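Local coordinates for putative flagellar protein FliS (Parabacteroides merdae ATCC 43184, PDB 4YOK), which is of unknown function but joins a prealbumin-like N-terminal domain to a C-terminal domain of the E-set clan, both rich in beta strands, at residues V16-Q21 against N95-P100; R26-A31 against T141-D146; A59-G64 against V86-H91; Y101-N106 against N123-D128. All coordinates share one frame; numbering follows the deposited sequence.

Contact 1: V16-Q21 against N95-P100; sequences VTYQGQ and NLEVTP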
loop_
_atom_site.group_PDB
_atom_site.type_symbol
_atom_site.label_atom_id
_atom_site.label_comp_id
_atom_site.label_asym_id
_atom_site.label_seq_id
_atom_site.Cartn_x
_atom_site.Cartn_y
_atom_site.Cartn_z
ATOM N N VAL A 16 -5.239 -7.035 2.594
ATOM C CA VAL A 16 -3.896 -7.482 2.966
ATOM C C VAL A 16 -3.642 -6.845 4.337
ATOM O O VAL A 16 -3.826 -5.633 4.487
ATOM C CB VAL A 16 -2.839 -7.084 1.914
ATOM C CG1 VAL A 16 -1.442 -7.473 2.384
ATOM C CG2 VAL A 16 -3.151 -7.739 0.574
ATOM N N THR A 17 -3.224 -7.635 5.326
ATOM C CA THR A 17 -3.056 -7.113 6.683
ATOM C C THR A 17 -1.741 -7.527 7.351
ATOM O O THR A 17 -1.065 -8.450 6.916
ATOM C CB THR A 17 -4.207 -7.642 7.591
ATOM O OG1 THR A 17 -4.169 -9.079 7.603
ATOM C CG2 THR A 17 -5.614 -7.121 7.179
ATOM N N TYR A 18 -1.417 -6.844 8.442
ATOM C CA TYR A 18 -0.339 -7.226 9.335
ATOM C C TYR A 18 -0.888 -7.129 10.756
ATOM O O TYR A 18 -1.279 -6.044 11.154
ATOM C CB TYR A 18 0.932 -6.376 9.168
ATOM C CG TYR A 18 1.995 -6.714 10.200
ATOM C CD1 TYR A 18 2.513 -8.004 10.304
ATOM C CD2 TYR A 18 2.422 -5.767 11.125
ATOM C CE1 TYR A 18 3.493 -8.317 11.247
ATOM C CE2 TYR A 18 3.378 -6.077 12.094
ATOM C CZ TYR A 18 3.902 -7.353 12.157
ATOM O OH TYR A 18 4.819 -7.665 13.132
ATOM N N GLN A 19 -0.937 -8.242 11.475
ATOM C CA GLN A 19 -1.496 -8.344 12.837
ATOM C C GLN A 19 -2.939 -7.827 12.832
ATOM O O GLN A 19 -3.342 -7.092 13.734
ATOM C CB GLN A 19 -0.609 -7.578 13.853
ATOM C CG GLN A 19 0.784 -8.178 13.936
ATOM C CD GLN A 19 1.617 -7.589 15.046
ATOM O OE1 GLN A 19 1.552 -6.392 15.358
ATOM N NE2 GLN A 19 2.481 -8.415 15.607
ATOM N N GLY A 20 -3.671 -8.166 11.766
ATOM C CA GLY A 20 -5.062 -7.772 11.586
ATOM C C GLY A 20 -5.344 -6.378 11.053
ATOM O O GLY A 20 -6.508 -6.090 10.750
ATOM N N GLN A 21 -4.307 -5.506 10.912
ATOM C CA GLN A 21 -4.474 -4.120 10.437
ATOM C C GLN A 21 -4.198 -4.004 8.934
ATOM O O GLN A 21 -3.194 -4.526 8.465
ATOM C CB GLN A 21 -3.550 -3.170 11.222
ATOM C CG GLN A 21 -3.968 -1.697 11.139
ATOM C CD GLN A 21 -2.987 -0.757 11.802
ATOM O OE1 GLN A 21 -1.794 -0.719 11.476
ATOM N NE2 GLN A 21 -3.486 0.062 12.715
ATOM N N ASN A 95 -9.017 -12.082 4.787
ATOM C CA ASN A 95 -7.835 -11.254 4.919
ATOM C C ASN A 95 -6.619 -12.115 4.573
ATOM O O ASN A 95 -6.680 -13.344 4.658
ATOM C CB ASN A 95 -7.696 -10.562 6.280
ATOM C CG ASN A 95 -7.284 -11.490 7.394
ATOM O OD1 ASN A 95 -7.960 -12.468 7.673
ATOM N ND2 ASN A 95 -6.168 -11.198 8.043
ATOM N N LEU A 96 -5.534 -11.471 4.179
ATOM C CA LEU A 96 -4.298 -12.185 3.891
ATOM C C LEU A 96 -3.179 -11.552 4.701
ATOM O O LEU A 96 -2.909 -10.376 4.522
ATOM C CB LEU A 96 -3.992 -12.171 2.374
ATOM C CG LEU A 96 -2.643 -12.774 1.954
ATOM C CD1 LEU A 96 -2.620 -14.294 2.189
ATOM C CD2 LEU A 96 -2.304 -12.405 0.503
ATOM N N GLU A 97 -2.581 -12.326 5.633
ATOM C CA GLU A 97 -1.486 -11.873 6.511
ATOM C C GLU A 97 -0.153 -11.960 5.802
ATOM O O GLU A 97 0.187 -12.993 5.206
ATOM C CB GLU A 97 -1.403 -12.722 7.805
ATOM C CG GLU A 97 -2.322 -12.274 8.919
ATOM C CD GLU A 97 -1.936 -10.985 9.628
ATOM O OE1 GLU A 97 -0.803 -10.877 10.156
ATOM O OE2 GLU A 97 -2.808 -10.096 9.700
ATOM N N VAL A 98 0.596 -10.855 5.840
ATOM C CA VAL A 98 1.943 -10.772 5.258
ATOM C C VAL A 98 2.923 -10.238 6.320
ATOM O O VAL A 98 2.492 -9.846 7.416
ATOM C CB VAL A 98 1.951 -9.904 3.978
ATOM C CG1 VAL A 98 1.020 -10.499 2.905
ATOM C CG2 VAL A 98 1.604 -8.428 4.295
ATOM N N THR A 99 4.234 -10.228 6.002
ATOM C CA THR A 99 5.236 -9.701 6.936
ATOM C C THR A 99 5.909 -8.490 6.301
ATOM O O THR A 99 6.856 -8.669 5.526
ATOM C CB THR A 99 6.267 -10.751 7.364
ATOM O OG1 THR A 99 5.571 -11.930 7.778
ATOM C CG2 THR A 99 7.172 -10.228 8.501
ATOM N N PRO A 100 5.413 -7.268 6.591
ATOM C CA PRO A 100 6.041 -6.063 6.008
ATOM C C PRO A 100 7.468 -5.880 6.504
ATOM O O PRO A 100 7.778 -6.315 7.612
ATOM C CB PRO A 100 5.151 -4.907 6.497
ATOM C CG PRO A 100 3.890 -5.553 7.039
ATOM C CD PRO A 100 4.288 -6.925 7.483
#
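Thr17 and Glu97, a pair of bridged residues on parallel strands, anchor a small polar network. The Thr17 hydroxyl both gives and takes: OG1 donates to Glu97 OE2 (2.7 Å) and accepts from Asn95 ND2 at 2.9 Å, the hydroxyl lying in the plane of that amide. Glu97 curls its bent chain back over the sheet, so that both carboxylate oxygens meet the turn. OE1 takes the N-H of Gln19 on its syn lone pair at 2.9 Å, while OE2 accepts from Gly20 N at 3.0 Å; that N-H and the Thr17 hydroxyl reach OE2 from opposite faces of the carboxylate. The strands are joined by Thr17 N to Leu96 O (2.9 Å, 169° at the hydrogen) and Val98 N to Thr17 O (3.1 Å). Beyond the polar part, Val16 CG1 meets Val98 CG2 crosswise, and Tyr18 CD1 lies 3.5 Å from Pro100 CD, with Val98 O at the ring's edge. A magnesium ion lies about 5 Å from the Glu97 side chain. The carboxylate thus ties down the type I' turn of Tyr18 to Gln21, which makes the two-residue loop of the hairpin of strands 9-18 and 21-22, part of a mixed sheet in the prealbumin-like domain.

Contact 2: R26-A31 against T141-D146; sequences RGTGEA and TQFADD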
loop_
_atom_site.group_PDB
_atom_site.type_symbol
_atom_site.label_atom_id
_atom_site.label_comp_id
_atom_site.label_asym_id
_atom_site.label_seq_id
_atom_site.Cartn_x
_atom_site.Cartn_y
_atom_site.Cartn_z
ATOM N N ARG A 26 0.426 1.449 -2.588
ATOM C CA ARG A 26 0.187 2.158 -3.844
ATOM C C ARG A 26 -0.957 1.412 -4.506
ATOM O O ARG A 26 -0.819 0.213 -4.819
ATOM C CB ARG A 26 1.437 2.189 -4.731
ATOM C CG ARG A 26 1.084 2.748 -6.121
ATOM C CD ARG A 26 2.293 3.094 -6.986
ATOM N NE ARG A 26 1.801 3.510 -8.310
ATOM C CZ ARG A 26 2.345 3.183 -9.475
ATOM N NH1 ARG A 26 3.470 2.474 -9.518
ATOM N NH2 ARG A 26 1.777 3.572 -10.610
ATOM N N GLY A 27 -2.084 2.096 -4.642
ATOM C CA GLY A 27 -3.295 1.485 -5.182
ATOM C C GLY A 27 -3.585 1.825 -6.621
ATOM O O GLY A 27 -4.726 1.696 -7.054
ATOM N N THR A 28 -2.568 2.279 -7.368
ATOM C CA THR A 28 -2.713 2.676 -8.782
ATOM C C THR A 28 -1.733 1.923 -9.680
ATOM O O THR A 28 -0.726 1.413 -9.182
ATOM C CB THR A 28 -2.434 4.183 -8.933
ATOM O OG1 THR A 28 -1.103 4.454 -8.468
ATOM C CG2 THR A 28 -3.480 5.076 -8.212
ATOM N N GLY A 29 -1.988 1.949 -10.993
ATOM C CA GLY A 29 -1.098 1.405 -12.019
ATOM C C GLY A 29 -0.735 -0.062 -11.890
ATOM O O GLY A 29 0.299 -0.481 -12.406
ATOM N N GLU A 30 -1.594 -0.864 -11.237
ATOM C CA GLU A 30 -1.380 -2.311 -11.006
ATOM C C GLU A 30 -0.086 -2.535 -10.189
ATOM O O GLU A 30 0.584 -3.563 -10.346
ATOM C CB GLU A 30 -1.324 -3.079 -12.340
ATOM C CG GLU A 30 -2.507 -2.800 -13.251
ATOM C CD GLU A 30 -2.541 -3.626 -14.519
ATOM O OE1 GLU A 30 -1.472 -4.112 -14.962
ATOM O OE2 GLU A 30 -3.647 -3.760 -15.088
ATOM N N ALA A 31 0.252 -1.572 -9.319
ATOM C CA ALA A 31 1.489 -1.630 -8.538
ATOM C C ALA A 31 1.580 -2.864 -7.639
ATOM O O ALA A 31 2.658 -3.473 -7.554
ATOM C CB ALA A 31 1.630 -0.395 -7.696
ATOM N N THR A 141 -5.619 15.042 -5.378
ATOM C CA THR A 141 -6.694 14.041 -5.321
ATOM C C THR A 141 -6.501 13.082 -4.162
ATOM O O THR A 141 -5.438 13.062 -3.541
ATOM C CB THR A 141 -6.805 13.235 -6.655
ATOM O OG1 THR A 141 -5.832 12.194 -6.656
ATOM C CG2 THR A 141 -6.675 14.108 -7.911
ATOM N N GLN A 142 -7.523 12.227 -3.913
ATOM C CA GLN A 142 -7.500 11.194 -2.858
ATOM C C GLN A 142 -6.407 10.166 -3.101
ATOM O O GLN A 142 -6.102 9.386 -2.199
ATOM C CB GLN A 142 -8.851 10.446 -2.804
ATOM C CG GLN A 142 -10.064 11.301 -2.525
ATOM C CD GLN A 142 -11.336 10.603 -2.966
ATOM O OE1 GLN A 142 -11.366 9.394 -3.256
ATOM N NE2 GLN A 142 -12.411 11.361 -3.061
ATOM N N PHE A 143 -5.853 10.118 -4.338
ATOM C CA PHE A 143 -4.773 9.163 -4.650
ATOM C C PHE A 143 -3.413 9.829 -4.524
ATOM O O PHE A 143 -3.157 10.850 -5.179
ATOM C CB PHE A 143 -4.939 8.583 -6.075
ATOM C CG PHE A 143 -6.133 7.666 -6.190
ATOM C CD1 PHE A 143 -6.046 6.332 -5.796
ATOM C CD2 PHE A 143 -7.346 8.136 -6.679
ATOM C CE1 PHE A 143 -7.153 5.484 -5.895
ATOM C CE2 PHE A 143 -8.457 7.289 -6.771
ATOM C CZ PHE A 143 -8.351 5.963 -6.382
ATOM N N ALA A 144 -2.537 9.254 -3.692
ATOM C CA ALA A 144 -1.173 9.787 -3.522
ATOM C C ALA A 144 -0.211 8.642 -3.389
ATOM O O ALA A 144 -0.416 7.777 -2.540
ATOM C CB ALA A 144 -1.091 10.697 -2.292
ATOM N N ASP A 145 0.824 8.605 -4.231
ATOM C CA ASP A 145 1.862 7.567 -4.141
ATOM C C ASP A 145 3.139 8.065 -4.832
ATOM O O ASP A 145 3.194 9.232 -5.237
ATOM C CB ASP A 145 1.372 6.203 -4.691
ATOM C CG ASP A 145 0.829 6.272 -6.099
ATOM O OD1 ASP A 145 1.618 6.571 -7.022
ATOM O OD2 ASP A 145 -0.376 5.934 -6.296
ATOM N N ASP A 146 4.176 7.214 -4.926
ATOM C CA ASP A 146 5.469 7.609 -5.496
ATOM C C ASP A 146 5.377 8.079 -6.972
ATOM O O ASP A 146 6.245 8.835 -7.409
ATOM C CB ASP A 146 6.516 6.487 -5.346
ATOM C CG ASP A 146 6.142 5.119 -5.883
ATOM O OD1 ASP A 146 5.071 4.993 -6.501
ATOM O OD2 ASP A 146 6.900 4.160 -5.636
HETATM O O HOH W 1 5.547 2.425 -7.612
HETATM O O HOH W 2 -1.943 4.965 -4.341
#
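The Thr28 hydroxyl is gripped from several directions: OG1 accepts from Arg26 NE at 3.1 Å and lies 2.7 Å from Asp145 OD2, with Asn148 OD1 as another possible taker of its single proton. Asp145 divides its work between its two oxygens. OD1 forms a long salt bridge to Arg26 NE (3.3 Å) and also accepts the backbone N-H groups of Val147 and Asn148. OD2 accepts from a water whose oxygen lies 2.9 Å from Gly27 N and takes its N-H. Extended from CG to NE, Arg26 runs obliquely past Asp145, its guanidinium turned 48° from the carboxylate and lying with one face against Thr28 O. A second water joins Arg26 NH1 to Asp146 OD1, at 2.8 Å from the Arg26 nitrogen. Apolar contact is slight, Thr28 CG2 reaching Phe143 CD1 at 3.7 Å. A methionine replacing Arg26 would probably leave the Asp145 charge without its mate and the Thr28 hydroxyl without its N-H donor, and would break the water link to Asp146. The contact joins two loops, one between strands 21-22 and 33-37 of the N-terminal domain and one between strands 131-139 and 151-155 of the C-terminal domain, while Tyr197 of strand 196-202 packs against both Arg26 and Asp145.

Contact 3: A59-G64 against V86-H91; sequences ALLFDG and VNLKGH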
loop_
_atom_site.group_PDB
_atom_site.type_symbol
_atom_site.label_atom_id
_atom_site.label_comp_id
_atom_site.label_asym_id
_atom_site.label_seq_id
_atom_site.Cartn_x
_atom_site.Cartn_y
_atom_site.Cartn_z
ATOM N N ALA A 59 -13.487 -8.803 -6.088
ATOM C CA ALA A 59 -13.580 -9.518 -7.350
ATOM C C ALA A 59 -14.904 -10.228 -7.454
ATOM O O ALA A 59 -15.361 -10.802 -6.460
ATOM C CB ALA A 59 -12.444 -10.536 -7.459
ATOM N N LEU A 60 -15.540 -10.146 -8.634
ATOM C CA LEU A 60 -16.751 -10.907 -8.928
ATOM C C LEU A 60 -16.260 -12.200 -9.551
ATOM O O LEU A 60 -15.632 -12.172 -10.613
ATOM C CB LEU A 60 -17.725 -10.127 -9.848
ATOM C CG LEU A 60 -18.985 -10.872 -10.292
ATOM C CD1 LEU A 60 -19.896 -11.215 -9.112
ATOM C CD2 LEU A 60 -19.741 -10.089 -11.348
ATOM N N LEU A 61 -16.425 -13.316 -8.845
ATOM C CA LEU A 61 -15.916 -14.608 -9.299
ATOM C C LEU A 61 -16.970 -15.705 -9.253
ATOM O O LEU A 61 -17.970 -15.587 -8.540
ATOM C CB LEU A 61 -14.740 -15.064 -8.409
ATOM C CG LEU A 61 -13.594 -14.108 -8.141
ATOM C CD1 LEU A 61 -12.939 -14.448 -6.819
ATOM C CD2 LEU A 61 -12.589 -14.125 -9.292
ATOM N N PHE A 62 -16.704 -16.806 -9.978
ATOM C CA PHE A 62 -17.543 -17.988 -9.930
ATOM C C PHE A 62 -17.360 -18.630 -8.588
ATOM O O PHE A 62 -16.231 -18.682 -8.096
ATOM C CB PHE A 62 -17.181 -18.982 -11.049
ATOM C CG PHE A 62 -17.497 -18.491 -12.435
ATOM C CD1 PHE A 62 -18.813 -18.367 -12.861
ATOM C CD2 PHE A 62 -16.480 -18.177 -13.329
ATOM C CE1 PHE A 62 -19.108 -17.898 -14.142
ATOM C CE2 PHE A 62 -16.775 -17.723 -14.616
ATOM C CZ PHE A 62 -18.088 -17.595 -15.016
ATOM N N ASP A 63 -18.460 -19.094 -7.973
ATOM C CA ASP A 63 -18.419 -19.761 -6.677
ATOM C C ASP A 63 -17.508 -20.982 -6.754
ATOM O O ASP A 63 -17.462 -21.662 -7.785
ATOM C CB ASP A 63 -19.845 -20.175 -6.223
ATOM C CG ASP A 63 -20.750 -19.028 -5.764
ATOM O OD1 ASP A 63 -20.437 -17.847 -6.083
ATOM O OD2 ASP A 63 -21.803 -19.314 -5.128
ATOM N N GLY A 64 -16.749 -21.200 -5.696
ATOM C CA GLY A 64 -15.824 -22.319 -5.607
ATOM C C GLY A 64 -14.729 -22.073 -4.596
ATOM O O GLY A 64 -14.747 -21.070 -3.874
ATOM N N VAL A 86 -9.758 -19.729 0.444
ATOM C CA VAL A 86 -11.028 -19.020 0.294
ATOM C C VAL A 86 -12.106 -20.003 -0.185
ATOM O O VAL A 86 -11.944 -20.611 -1.243
ATOM C CB VAL A 86 -10.872 -17.837 -0.737
ATOM C CG1 VAL A 86 -12.210 -17.153 -1.018
ATOM C CG2 VAL A 86 -9.841 -16.812 -0.291
ATOM N N ASN A 87 -13.213 -20.116 0.550
ATOM C CA ASN A 87 -14.348 -20.919 0.101
ATOM C C ASN A 87 -15.435 -19.925 -0.269
ATOM O O ASN A 87 -16.088 -19.371 0.614
ATOM C CB ASN A 87 -14.782 -21.950 1.152
ATOM C CG ASN A 87 -14.042 -23.261 1.011
ATOM O OD1 ASN A 87 -13.218 -23.634 1.856
ATOM N ND2 ASN A 87 -14.298 -23.982 -0.077
ATOM N N LEU A 88 -15.516 -19.583 -1.578
ATOM C CA LEU A 88 -16.444 -18.580 -2.072
ATOM C C LEU A 88 -17.808 -19.191 -2.357
ATOM O O LEU A 88 -17.957 -19.975 -3.290
ATOM C CB LEU A 88 -15.899 -17.878 -3.331
ATOM C CG LEU A 88 -16.747 -16.745 -3.924
ATOM C CD1 LEU A 88 -16.836 -15.546 -2.979
ATOM C CD2 LEU A 88 -16.168 -16.289 -5.253
ATOM N N LYS A 89 -18.796 -18.795 -1.552
ATOM C CA LYS A 89 -20.203 -19.195 -1.649
ATOM C C LYS A 89 -20.985 -18.024 -1.076
ATOM O O LYS A 89 -20.908 -17.762 0.132
ATOM C CB LYS A 89 -20.455 -20.536 -0.916
ATOM C CG LYS A 89 -21.935 -20.919 -0.718
ATOM C CD LYS A 89 -22.697 -21.198 -2.025
ATOM C CE LYS A 89 -24.189 -21.334 -1.805
ATOM N NZ LYS A 89 -24.844 -20.028 -1.507
ATOM N N GLY A 90 -21.618 -17.249 -1.960
ATOM C CA GLY A 90 -22.305 -16.025 -1.561
ATOM C C GLY A 90 -21.268 -14.966 -1.252
ATOM O O GLY A 90 -20.069 -15.230 -1.394
ATOM N N HIS A 91 -21.695 -13.761 -0.851
ATOM C CA HIS A 91 -20.762 -12.682 -0.507
ATOM C C HIS A 91 -19.779 -13.199 0.565
ATOM O O HIS A 91 -20.226 -13.699 1.602
ATOM C CB HIS A 91 -21.548 -11.461 -0.006
ATOM C CG HIS A 91 -20.715 -10.230 0.147
ATOM N ND1 HIS A 91 -20.644 -9.280 -0.851
ATOM C CD2 HIS A 91 -19.931 -9.840 1.177
ATOM C CE1 HIS A 91 -19.833 -8.340 -0.394
ATOM N NE2 HIS A 91 -19.375 -8.640 0.818
#
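Leu88 reaches across toward Leu61 and Gly64. Leu88 CB sits 3.4 Å from Gly64 O. With CG anti to the backbone N (chi1 -177°), the chain swings past the Asp63 carboxylate, whose OD1 is 4.4 Å from Leu88 CG. At the tip, Leu88 CD2 lands 3.7 Å from Leu61 CB, the two leucines crossing at about a right angle, and it also touches Phe62 O; Tyr66 packs on Leu88 too. The backbones meet in one antiparallel hydrogen-bonded pair, Gly64 N to Leu88 O at 3.0 Å and Leu88 N to Gly64 O at 2.8 Å. Strand 56-62 lies with 9-18 in the mixed sheet, whereas Gly64 opens strand 64-70, partner of 83-88 in the second, so here the chain passes between the two sheets of the prealbumin-like domain. Asp63 OD1 bonds Ser10 OG on strand 9-18, while Asp63 OD2 skirts the Lys89 chain, 3.7 Å from Lys89 CD. Putting an alanine at Asp63 would probably leave the Ser10 hydroxyl without this partner and take away the carboxylate beside the Lys89 chain. The Lys89 ammonium stays beyond salt-bridge range. Leucine packing and two backbone bonds therefore do most of the joining, while Asp63 ties the corner to strand 9-18.

Contact 4: Y101-N106 against N123-D128; sequences YFMISN and NRIVPD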
loop_
_atom_site.group_PDB
_atom_site.type_symbol
_atom_site.label_atom_id
_atom_site.label_comp_id
_atom_site.label_asym_id
_atom_site.label_seq_id
_atom_site.Cartn_x
_atom_site.Cartn_y
_atom_site.Cartn_z
ATOM N N TYR A 101 8.332 -5.215 5.710
ATOM C CA TYR A 101 9.712 -4.914 6.147
ATOM C C TYR A 101 9.662 -3.860 7.253
ATOM O O TYR A 101 10.340 -3.982 8.266
ATOM C CB TYR A 101 10.532 -4.384 4.955
ATOM C CG TYR A 101 10.762 -5.429 3.895
ATOM C CD1 TYR A 101 11.528 -6.566 4.166
ATOM C CD2 TYR A 101 10.160 -5.325 2.644
ATOM C CE1 TYR A 101 11.696 -7.567 3.212
ATOM C CE2 TYR A 101 10.377 -6.294 1.656
ATOM C CZ TYR A 101 11.148 -7.408 1.948
ATOM O OH TYR A 101 11.352 -8.388 1.012
ATOM N N PHE A 102 8.814 -2.845 7.047
ATOM C CA PHE A 102 8.613 -1.701 7.936
ATOM C C PHE A 102 7.141 -1.340 8.087
ATOM O O PHE A 102 6.331 -1.612 7.209
ATOM C CB PHE A 102 9.347 -0.444 7.389
ATOM C CG PHE A 102 10.842 -0.635 7.275
ATOM C CD1 PHE A 102 11.659 -0.539 8.401
ATOM C CD2 PHE A 102 11.427 -0.965 6.053
ATOM C CE1 PHE A 102 13.037 -0.778 8.309
ATOM C CE2 PHE A 102 12.811 -1.185 5.958
ATOM C CZ PHE A 102 13.598 -1.117 7.093
HETATM N N MSE A 103 6.815 -0.721 9.215
HETATM C CA MSE A 103 5.497 -0.165 9.484
HETATM C C MSE A 103 5.699 1.308 9.861
HETATM O O MSE A 103 6.654 1.645 10.559
HETATM C CB MSE A 103 4.729 -0.937 10.586
HETATM C CG MSE A 103 4.285 -2.339 10.164
HETATM SE SE MSE A 103 2.857 -2.356 8.782
HETATM C CE MSE A 103 1.412 -1.675 9.894
ATOM N N ILE A 104 4.791 2.163 9.399
ATOM C CA ILE A 104 4.763 3.590 9.703
ATOM C C ILE A 104 3.648 3.783 10.721
ATOM O O ILE A 104 2.567 3.225 10.539
ATOM C CB ILE A 104 4.521 4.441 8.419
ATOM C CG1 ILE A 104 5.613 4.212 7.358
ATOM C CG2 ILE A 104 4.374 5.939 8.754
ATOM C CD1 ILE A 104 5.203 4.689 5.937
ATOM N N SER A 105 3.897 4.565 11.776
ATOM C CA SER A 105 2.870 4.844 12.783
ATOM C C SER A 105 3.036 6.256 13.338
ATOM O O SER A 105 4.032 6.913 13.038
ATOM C CB SER A 105 2.947 3.827 13.920
ATOM O OG SER A 105 4.153 3.971 14.645
ATOM N N ASN A 106 2.045 6.719 14.137
ATOM C CA ASN A 106 2.041 8.020 14.825
ATOM C C ASN A 106 2.292 9.198 13.860
ATOM O O ASN A 106 2.993 10.143 14.213
ATOM C CB ASN A 106 3.097 8.009 15.953
ATOM C CG ASN A 106 2.862 9.023 17.046
ATOM O OD1 ASN A 106 1.721 9.424 17.338
ATOM N ND2 ASN A 106 3.950 9.461 17.670
ATOM N N ASN A 123 8.950 1.677 12.236
ATOM C CA ASN A 123 9.203 0.468 13.014
ATOM C C ASN A 123 9.726 -0.623 12.100
ATOM O O ASN A 123 9.039 -0.995 11.140
ATOM C CB ASN A 123 7.895 0.020 13.698
ATOM C CG ASN A 123 7.185 1.159 14.403
ATOM O OD1 ASN A 123 7.683 1.676 15.396
ATOM N ND2 ASN A 123 6.097 1.676 13.818
ATOM N N ARG A 124 10.916 -1.163 12.412
ATOM C CA ARG A 124 11.495 -2.256 11.636
ATOM C C ARG A 124 10.863 -3.580 12.090
ATOM O O ARG A 124 10.944 -3.932 13.274
ATOM C CB ARG A 124 13.026 -2.292 11.776
ATOM C CG ARG A 124 13.669 -3.366 10.880
ATOM C CD ARG A 124 15.196 -3.406 10.932
ATOM N NE ARG A 124 15.674 -3.536 12.308
ATOM C CZ ARG A 124 16.445 -2.636 12.913
ATOM N NH1 ARG A 124 16.842 -1.544 12.263
ATOM N NH2 ARG A 124 16.836 -2.825 14.165
ATOM N N ILE A 125 10.204 -4.280 11.167
ATOM C CA ILE A 125 9.556 -5.576 11.448
ATOM C C ILE A 125 10.518 -6.722 11.118
ATOM O O ILE A 125 10.595 -7.687 11.887
ATOM C CB ILE A 125 8.197 -5.712 10.677
ATOM C CG1 ILE A 125 7.217 -4.523 10.960
ATOM C CG2 ILE A 125 7.520 -7.060 10.910
ATOM C CD1 ILE A 125 6.819 -4.259 12.452
ATOM N N VAL A 126 11.218 -6.643 9.965
ATOM C CA VAL A 126 12.141 -7.709 9.531
ATOM C C VAL A 126 13.544 -7.332 10.032
ATOM O O VAL A 126 14.020 -6.260 9.701
ATOM C CB VAL A 126 12.038 -7.913 7.994
ATOM C CG1 VAL A 126 13.077 -8.915 7.466
ATOM C CG2 VAL A 126 10.621 -8.356 7.622
ATOM N N PRO A 127 14.196 -8.186 10.852
ATOM C CA PRO A 127 15.476 -7.800 11.480
ATOM C C PRO A 127 16.593 -7.302 10.563
ATOM O O PRO A 127 17.349 -6.428 10.987
ATOM C CB PRO A 127 15.922 -9.090 12.174
ATOM C CG PRO A 127 14.670 -9.762 12.508
ATOM C CD PRO A 127 13.730 -9.489 11.377
ATOM N N ASP A 128 16.726 -7.843 9.352
ATOM C CA ASP A 128 17.841 -7.407 8.504
ATOM C C ASP A 128 17.418 -6.419 7.403
ATOM O O ASP A 128 18.215 -6.122 6.516
ATOM C CB ASP A 128 18.542 -8.626 7.884
ATOM C CG ASP A 128 19.525 -9.305 8.811
ATOM O OD1 ASP A 128 20.116 -8.605 9.669
ATOM O OD2 ASP A 128 19.749 -10.525 8.648
#
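Phe102 and Arg124 lie side by side, pointing the same way from a non-hydrogen-bonded antiparallel pair, and they mark the change from packed to open ground. The buried Phe102 ring brings CE1 to 3.7 Å from Arg124 CG and has Asn123 O at its edge, while Val187 and Ala189 of strand 182-189 also pack against it. Only the aliphatic base of Arg124 joins in: its chain bends at chi3 (54°) and carries the guanidinium away from segment 101-106, toward the exposed side. On the opposite face from Phe102, Met103, present as selenomethionine, sets CG against Ile125 CG1 at 3.7 Å, and Tyr18 packs on both residues. A looser touch follows at the chain turn, where Tyr101 CD1 lies 4.0 Å from Val126 CG2.

The strands are fastened by Met103 N to Asn123 O (3.0 Å) and by the nearly straight Asn123 N to Met103 O (2.8 Å, 173°). The Asn123 side chain extends this with a polar clasp on the partly exposed side: ND2 donates to Ser105 OG at 3.1 Å, the hydroxyl in the plane of the amide, and adds only a weak bond to Met103 O. At the other end Tyr101 O accepts two successive N-H groups, from Ile125 (2.9 Å) and from Val126 (3.3 Å), both reaching it from the same face of its carbonyl. Two neighbouring residues opposite one acceptor resemble a classic beta bulge, though placed just past the paired strands, at the open end of the antiparallel hairpin 102-111/115-124 that begins the C-terminal domain.

How the contacts relate
Contacts 1 and 3 belong to the N-terminal domain, contact 4 to the C-terminal one, and contact 2 bridges the two. Contacts 1 and 4 are nearest, their centres about 13 Å apart, and touch where Tyr18 packs on Ile125. Contact 3 lies at the far end of the N-terminal domain, about 34 Å from contact 4 between centres, yet reaches the same sheet as contact 1. Contact 3 closes before contact 4 opens, and both fall between the segments of contact 2. The domains thus meet at the 1-4 junction and at contact 2, whose centre is about 19 Å from that of contact 1 and about 21 Å from that of contact 4, which probably restricts their relative movement.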